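Local coordinates for orphan protein TM0875 (Thermotoga maritima, PDB 1O22), which is of unknown function but adopts a new fold and assembles from two copies of the chain, at residues T81-N85 with A86-P90; K152-P156 with G157-F161. One frame throughout, in Å; residues are numbered along the deposited sequence.

Interaction 1: T81-N85 with A86-P90; sequences TPKEN and AVDLP
Lys83 and Asn85 meet Asp88 and Val87 in a local, solvent-facing contact folded within one loop, which leaves strand 75-81 and leads on to strand 93-98. It is an instructive case of a loop shaped by successive small turns. An ST turn opens it: Lys83 N donates to Thr81 OG1 across 3.2 Å, which bends the chain as the strand ends. A type I beta turn follows, from Ala86 to Leu89, with Leu89 N bonded to Ala86 O. The two turns are joined mainly by polar groups. CG of Asp88 sits between its own backbone N and carbonyl carbon (chi1 67°), a placement that brings the carboxylate back toward the earlier half. Lys83 approaches it from the opposite direction on a chain bent at chi2, chi3 and chi4, and its NZ forms a long salt bridge to Asp88 OD2 at 3.7 Å. In so exposed a position this charge pairing is probably a modest restraint. Part of the loop lies at the dimer interface: Thr81 joins an antiparallel strand of the second subunit, so the sheet continues across the interface, and Ala86 packs on Phe75 and Leu89 on Ile105 of that subunit. Nearer the turn, Asn85 OD1 accepts a weak bond from Val87 N at 3.4 Å, with an N-H...O angle of 152°, while Val87 CG2 lies 3.5 Å from the same oxygen. The other oxygen of Asp88 is reached through solvent: one water donates both to Asn85 O and to Asp88 OD1, each at 2.8 Å.

Interaction 2: K152-P156 with G157-F161; sequences KGWNP and GEYTF
Asn155 grips the backbone of Gly157 and Glu158 through two separate oxygens. Its side-chain OD1 accepts from Gly157 N at 3.1 Å, and its main-chain O accepts from Glu158 N at 3.0 Å, nearly straight at 160°. In both bonds the donor stands well above the carbonyl plane. CG of Asn155 lies anti to the backbone N (chi1 -171°), which places OD1 within bonding distance of Gly157 N. A weak bond from Tyr159 N to Pro156 O prolongs the turn into strand 159-165. The OD1 bond to Gly157 N, with Pro156 between, makes an Asx-Pro turn; the bond to Glu158 N adds the backbone turn that begins a short 3-10 segment. It comes just after helix 137-152, which ends in a Schellman motif with Gly153 at positive phi, and leads into strand 159-165, outermost in this chain's sheet. Solvent adds a further link, for one water accepts from Asn155 N and donates to Glu158 OE1 (2.9 Å). The aromatic contact is looser: the planes of the Trp154 six-membered ring and the Tyr159 ring are tilted by 24° and offset, with centroids 5.8 Å apart, so there is little true stacking. Tyr159 OH approaches the indole obliquely, 3.6 Å from Trp154 CD2, and Lys152 CB sits over the centre of the indole ring. That hydroxyl is hydrogen-bonded to Glu54 O, and Phe149 stacks on the tyrosine ring. At the ring's edge, in its plane, Asn155 O approaches Tyr159 CD2 to 3.2 Å.

How the interactions relate
Interactions 1 and 2 come in series along the chain, with 81-90 complete long before 152-161 begins. Their centres are 43 Å apart and their nearest atoms about 30 Å, on opposite sides of the chain's centre, so neither touches the other. What they share is the mixed seven-stranded sheet: interaction 1 follows strand 75-81 and interaction 2 leads into strand 159-165, the two outermost strands within this chain. The comparison shows two different fates for a sheet's margins. Residues 81-90 lie where the sheet runs on into the second subunit, whereas residues 152-161, untouched by that subunit, connect helix 137-152 to the other edge.

Interaction 1: T81-N85 with A86-P90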
# COMPACT_ATOMS: atom_id res chain seq x y z
N THR A 81 -1.73 15.65 10.66
CA THR A 81 -1.56 16.71 11.62
C THR A 81 -0.21 17.42 11.48
O THR A 81 0.79 16.77 11.26
CB THR A 81 -1.77 16.09 13.03
OG1 THR A 81 -1.49 17.08 14.00
CG2 THR A 81 -0.80 14.96 13.28
N PRO A 82 -0.17 18.76 11.64
CA PRO A 82 1.07 19.52 11.69
C PRO A 82 1.74 19.54 13.03
O PRO A 82 2.81 20.12 13.12
CB PRO A 82 0.61 20.95 11.36
CG PRO A 82 -0.81 21.00 11.79
CD PRO A 82 -1.34 19.65 11.71
N LYS A 83 1.11 18.95 14.06
CA LYS A 83 1.69 18.86 15.38
C LYS A 83 3.02 18.13 15.32
O LYS A 83 3.14 17.12 14.65
CB LYS A 83 0.72 18.14 16.31
CG LYS A 83 -0.35 19.02 16.92
CD LYS A 83 -0.64 18.63 18.40
CE LYS A 83 0.56 18.82 19.34
NZ LYS A 83 0.58 17.84 20.48
N GLU A 84 4.02 18.60 16.04
CA GLU A 84 5.38 18.05 15.89
C GLU A 84 5.70 16.87 16.80
O GLU A 84 6.74 16.25 16.66
CB GLU A 84 6.41 19.16 16.02
CG GLU A 84 6.40 20.07 14.80
CD GLU A 84 7.31 21.27 14.93
OE1 GLU A 84 7.97 21.43 15.98
OE2 GLU A 84 7.35 22.06 13.96
N ASN A 85 4.80 16.53 17.70
CA ASN A 85 4.89 15.24 18.39
C ASN A 85 3.54 14.53 18.45
O ASN A 85 2.49 15.13 18.28
CB ASN A 85 5.50 15.42 19.74
CG ASN A 85 4.62 16.15 20.66
OD1 ASN A 85 3.61 15.61 21.09
ND2 ASN A 85 5.01 17.37 21.01
N ALA A 86 3.63 13.23 18.65
CA ALA A 86 2.51 12.32 18.70
C ALA A 86 2.25 11.73 20.09
O ALA A 86 1.49 10.77 20.24
CB ALA A 86 2.75 11.21 17.71
N VAL A 87 2.83 12.33 21.12
CA VAL A 87 2.72 11.76 22.46
C VAL A 87 1.33 11.87 23.04
O VAL A 87 1.05 11.24 24.02
CB VAL A 87 3.77 12.33 23.47
CG1 VAL A 87 5.14 12.32 22.83
CG2 VAL A 87 3.38 13.73 24.00
N ASP A 88 0.46 12.67 22.43
CA ASP A 88 -0.95 12.69 22.82
C ASP A 88 -1.89 11.74 22.05
O ASP A 88 -3.08 11.70 22.32
CB ASP A 88 -1.51 14.11 22.76
CG ASP A 88 -1.59 14.66 21.36
OD1 ASP A 88 -0.91 14.11 20.45
OD2 ASP A 88 -2.29 15.65 21.06
N LEU A 89 -1.34 10.98 21.10
CA LEU A 89 -2.10 10.09 20.25
C LEU A 89 -1.91 8.63 20.68
O LEU A 89 -0.76 8.15 20.69
CB LEU A 89 -1.61 10.20 18.78
CG LEU A 89 -1.69 11.56 18.09
CD1 LEU A 89 -1.02 11.56 16.69
CD2 LEU A 89 -3.12 12.02 17.98
N PRO A 90 -3.01 7.92 20.98
CA PRO A 90 -2.92 6.49 21.24
C PRO A 90 -2.83 5.74 19.94
O PRO A 90 -3.36 6.15 18.92
CB PRO A 90 -4.24 6.16 21.92
CG PRO A 90 -5.22 7.15 21.27
CD PRO A 90 -4.40 8.39 21.03
O HOH W 1 -0.25 14.86 17.85

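Interaction 2: K152-P156 with G157-F161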
# COMPACT_ATOMS: atom_id res chain seq x y z
N LYS A 152 -13.33 -10.99 -6.80
CA LYS A 152 -12.62 -11.02 -8.07
C LYS A 152 -13.43 -11.65 -9.18
O LYS A 152 -13.02 -11.61 -10.34
CB LYS A 152 -11.29 -11.78 -7.93
CG LYS A 152 -10.32 -11.14 -6.97
CD LYS A 152 -9.84 -9.79 -7.46
CE LYS A 152 -8.90 -9.23 -6.46
NZ LYS A 152 -8.27 -7.96 -6.85
N GLY A 153 -14.53 -12.29 -8.81
CA GLY A 153 -15.36 -13.03 -9.73
C GLY A 153 -14.84 -14.41 -9.99
O GLY A 153 -15.09 -14.94 -11.01
N TRP A 154 -14.10 -15.00 -9.06
CA TRP A 154 -13.50 -16.31 -9.27
C TRP A 154 -14.19 -17.31 -8.38
O TRP A 154 -14.73 -16.93 -7.38
CB TRP A 154 -11.99 -16.28 -8.96
CG TRP A 154 -11.23 -15.28 -9.74
CD1 TRP A 154 -11.55 -14.79 -10.99
CD2 TRP A 154 -10.00 -14.66 -9.37
NE1 TRP A 154 -10.60 -13.88 -11.39
CE2 TRP A 154 -9.65 -13.76 -10.42
CE3 TRP A 154 -9.16 -14.75 -8.26
CZ2 TRP A 154 -8.49 -12.98 -10.38
CZ3 TRP A 154 -8.02 -13.95 -8.21
CH2 TRP A 154 -7.70 -13.07 -9.27
N ASN A 155 -14.18 -18.58 -8.77
CA ASN A 155 -14.76 -19.67 -7.98
C ASN A 155 -13.77 -20.17 -6.92
O ASN A 155 -12.71 -20.72 -7.25
CB ASN A 155 -15.18 -20.80 -8.92
CG ASN A 155 -15.99 -21.92 -8.24
OD1 ASN A 155 -16.08 -22.02 -7.00
ND2 ASN A 155 -16.58 -22.78 -9.07
N PRO A 156 -14.11 -20.01 -5.64
CA PRO A 156 -13.20 -20.41 -4.55
C PRO A 156 -12.83 -21.89 -4.55
O PRO A 156 -11.77 -22.22 -4.08
CB PRO A 156 -13.97 -20.02 -3.28
CG PRO A 156 -15.08 -19.10 -3.70
CD PRO A 156 -15.36 -19.41 -5.14
N GLY A 157 -13.70 -22.75 -5.08
CA GLY A 157 -13.45 -24.18 -5.15
C GLY A 157 -12.38 -24.57 -6.16
O GLY A 157 -11.95 -25.73 -6.18
N GLU A 158 -11.94 -23.61 -6.99
CA GLU A 158 -10.90 -23.82 -7.98
C GLU A 158 -9.51 -23.38 -7.54
O GLU A 158 -8.60 -23.36 -8.34
CB GLU A 158 -11.30 -23.12 -9.30
CG GLU A 158 -12.51 -23.79 -9.95
CD GLU A 158 -12.99 -23.14 -11.24
OE1 GLU A 158 -12.43 -22.13 -11.69
OE2 GLU A 158 -13.96 -23.67 -11.82
N TYR A 159 -9.37 -23.03 -6.27
CA TYR A 159 -8.11 -22.54 -5.69
C TYR A 159 -7.69 -23.29 -4.43
O TYR A 159 -8.52 -23.79 -3.68
CB TYR A 159 -8.22 -21.04 -5.32
CG TYR A 159 -8.36 -20.18 -6.54
CD1 TYR A 159 -7.27 -19.63 -7.14
CD2 TYR A 159 -9.60 -19.99 -7.12
CE1 TYR A 159 -7.39 -18.91 -8.27
CE2 TYR A 159 -9.74 -19.27 -8.26
CZ TYR A 159 -8.62 -18.71 -8.84
OH TYR A 159 -8.76 -17.99 -9.99
N THR A 160 -6.38 -23.35 -4.24
CA THR A 160 -5.79 -23.62 -2.95
C THR A 160 -5.04 -22.37 -2.51
O THR A 160 -4.75 -21.46 -3.31
CB THR A 160 -4.83 -24.81 -2.99
OG1 THR A 160 -3.68 -24.53 -3.80
CG2 THR A 160 -5.48 -26.03 -3.63
N PHE A 161 -4.73 -22.29 -1.23
CA PHE A 161 -3.91 -21.18 -0.72
C PHE A 161 -3.07 -21.62 0.48
O PHE A 161 -3.43 -22.57 1.16
CB PHE A 161 -4.78 -19.94 -0.42
CG PHE A 161 -5.86 -20.17 0.60
CD1 PHE A 161 -5.59 -20.06 1.95
CD2 PHE A 161 -7.15 -20.51 0.20
CE1 PHE A 161 -6.57 -20.32 2.91
CE2 PHE A 161 -8.13 -20.75 1.14
CZ PHE A 161 -7.84 -20.65 2.51
O HOH W 2 -12.69 -19.33 -11.05